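Local coordinates for cellulose-binding protein (Saccharophagus degradans, PDB 2YHG), which probably binds polysaccharide and may hydrolyse glycosidic bonds, this part holding a nucleoside hydrolase-like domain and a C-terminal domain, at residues I82-A85 against Y86-A89. Residues are numbered along the deposited sequence; the frame is centred on the assembly and turned at random.
Sequences ILNA and YSQA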
ATOM      1  N   ILE A  82     -12.126  10.091  13.643  1.00  8.87           N
ATOM      2  CA  ILE A  82     -11.564  10.345  12.339  1.00  8.46           C
ATOM      3  C   ILE A  82     -12.645  10.183  11.251  1.00  9.32           C
ATOM      4  O   ILE A  82     -12.689  11.000  10.330  1.00  9.86           O
ATOM      5  CB  ILE A  82     -10.329   9.469  12.096  1.00  8.63           C
ATOM      6  CG1 ILE A  82      -9.173   9.912  13.003  1.00  8.86           C
ATOM      7  CG2 ILE A  82      -9.929   9.495  10.631  1.00 10.27           C
ATOM      8  CD1 ILE A  82      -8.059   8.937  13.151  1.00  9.63           C
ATOM      9  N   LEU A  83     -13.502   9.182  11.357  1.00  9.57           N
ATOM     10  CA  LEU A  83     -14.588   9.011  10.398  1.00 10.06           C
ATOM     11  C   LEU A  83     -15.628  10.117  10.482  1.00 10.61           C
ATOM     12  O   LEU A  83     -16.204  10.483   9.460  1.00 11.85           O
ATOM     13  CB  LEU A  83     -15.226   7.641  10.536  1.00 10.36           C
ATOM     14  CG  LEU A  83     -14.373   6.448  10.096  1.00 11.00           C
ATOM     15  CD1 LEU A  83     -15.182   5.166  10.221  1.00 12.57           C
ATOM     16  CD2 LEU A  83     -13.862   6.618   8.684  1.00 13.31           C
ATOM     17  N   ASN A  84     -15.812  10.723  11.655  1.00 10.91           N
ATOM     18  CA  ASN A  84     -16.699  11.891  11.739  1.00 12.06           C
ATOM     19  C   ASN A  84     -16.111  13.036  10.935  1.00 12.05           C
ATOM     20  O   ASN A  84     -16.820  13.723  10.199  1.00 13.75           O
ATOM     21  CB  ASN A  84     -16.897  12.276  13.203  1.00 13.76           C
ATOM     22  CG  ASN A  84     -17.820  13.423  13.379  1.00 17.82           C
ATOM     23  OD1 ASN A  84     -18.969  13.391  12.941  0.50 18.25           O
ATOM     24  ND2 ASN A  84     -17.309  14.488  13.966  0.50 18.48           N
ATOM     25  N   ALA A  85     -14.802  13.248  11.031  1.00 10.97           N
ATOM     26  CA  ALA A  85     -14.119  14.246  10.204  1.00 10.52           C
ATOM     27  C   ALA A  85     -14.230  13.907   8.723  1.00 11.30           C
ATOM     28  O   ALA A  85     -14.479  14.786   7.885  1.00 12.09           O
ATOM     29  CB  ALA A  85     -12.654  14.392  10.610  1.00 11.59           C
ATOM     30  N   TYR A  86     -14.065  12.631   8.379  1.00 10.93           N
ATOM     31  CA  TYR A  86     -14.223  12.223   6.988  1.00 10.28           C
ATOM     32  C   TYR A  86     -15.610  12.580   6.460  1.00 11.61           C
ATOM     33  O   TYR A  86     -15.730  13.068   5.329  1.00 12.17           O
ATOM     34  CB  TYR A  86     -13.959  10.735   6.815  1.00 11.21           C
ATOM     35  CG  TYR A  86     -14.143  10.253   5.394  1.00 10.87           C
ATOM     36  CD1 TYR A  86     -13.136  10.386   4.463  1.00 10.36           C
ATOM     37  CD2 TYR A  86     -15.326   9.638   4.995  1.00 12.19           C
ATOM     38  CE1 TYR A  86     -13.287   9.900   3.162  1.00 11.04           C
ATOM     39  CE2 TYR A  86     -15.506   9.180   3.682  1.00 12.40           C
ATOM     40  CZ  TYR A  86     -14.465   9.293   2.788  1.00 11.28           C
ATOM     41  OH  TYR A  86     -14.568   8.777   1.528  1.00 12.37           O
ATOM     42  N   SER A  87     -16.626  12.373   7.274  1.00 11.97           N
ATOM     43  CA  SER A  87     -17.969  12.680   6.823  0.50 12.81           C
ATOM     44  C   SER A  87     -18.125  14.174   6.510  1.00 13.93           C
ATOM     45  O   SER A  87     -18.892  14.560   5.617  1.00 13.96           O
ATOM     46  CB  SER A  87     -19.013  12.204   7.826  0.50 11.97           C
ATOM     47  OG  SER A  87     -19.098  13.066   8.949  0.50 13.52           O
ATOM     48  N   GLN A  88     -17.395  15.031   7.207  1.00 12.80           N
ATOM     49  CA  GLN A  88     -17.425  16.458   6.908  1.00 12.44           C
ATOM     50  C   GLN A  88     -16.662  16.818   5.633  1.00 13.70           C
ATOM     51  O   GLN A  88     -17.047  17.749   4.936  1.00 14.56           O
ATOM     52  CB  GLN A  88     -16.867  17.249   8.091  1.00 14.01           C
ATOM     53  CG  GLN A  88     -17.669  17.077   9.365  1.00 16.24           C
ATOM     54  CD  GLN A  88     -16.969  17.660  10.578  1.00 20.92           C
ATOM     55  OE1 GLN A  88     -16.551  18.822  10.558  1.00 23.06           O
ATOM     56  NE2 GLN A  88     -16.643  16.808  11.533  1.00 27.27           N
ATOM     57  N   ALA A  89     -15.610  16.059   5.322  1.00 12.30           N
ATOM     58  CA  ALA A  89     -14.773  16.292   4.137  1.00 12.08           C
ATOM     59  C   ALA A  89     -15.357  15.647   2.872  1.00 11.83           C
ATOM     60  O   ALA A  89     -15.054  16.055   1.753  1.00 12.71           O
ATOM     61  CB  ALA A  89     -13.362  15.762   4.372  1.00 12.32           C
TER
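Ile82 O accepts a hydrogen bond from Tyr86 N at 2.9 Å, midway along the helix at 77-93, while the Ile82 side chain turns to the helix at 42-52, packing on Leu47 and Leu51. The next carbonyl, Leu83 O, takes Ser87 N at 2.9 Å; the isobutyl group of Leu83 lies against Leu106 of the helix at 103-108. Tyr86 rests on the same leucine and on Leu51, and its OH is tied to Pro101 O.

Asn84 O takes three bonds, two of them weak. In this conformer, one of two modelled for Ser87, Ser87 OG donates to Asn84 O at 2.7 Å, folded back over the preceding turn because chi1 of 77° sets the hydroxyl between its own backbone N and carbonyl carbon. The weak pair comes from Gln88, whose N and NE2 both reach Asn84 O, Gln88 NE2 lying 3.4 Å from Asn84 O. The Gln88 amide passes that of Asn84 with the two planes 56° apart; Asn84 ND2 and Gln88 NE2, both donors, lie 3.4 Å from each other without bonding. Ala85 O receives Ala89 N at 3.1 Å and, weakly, Gln88 N, and both alanines pack on Leu230 of the helix at 228-232.

The pattern is that of an amphipathic alpha-helix packed among neighbouring helices of the nucleoside hydrolase-like domain.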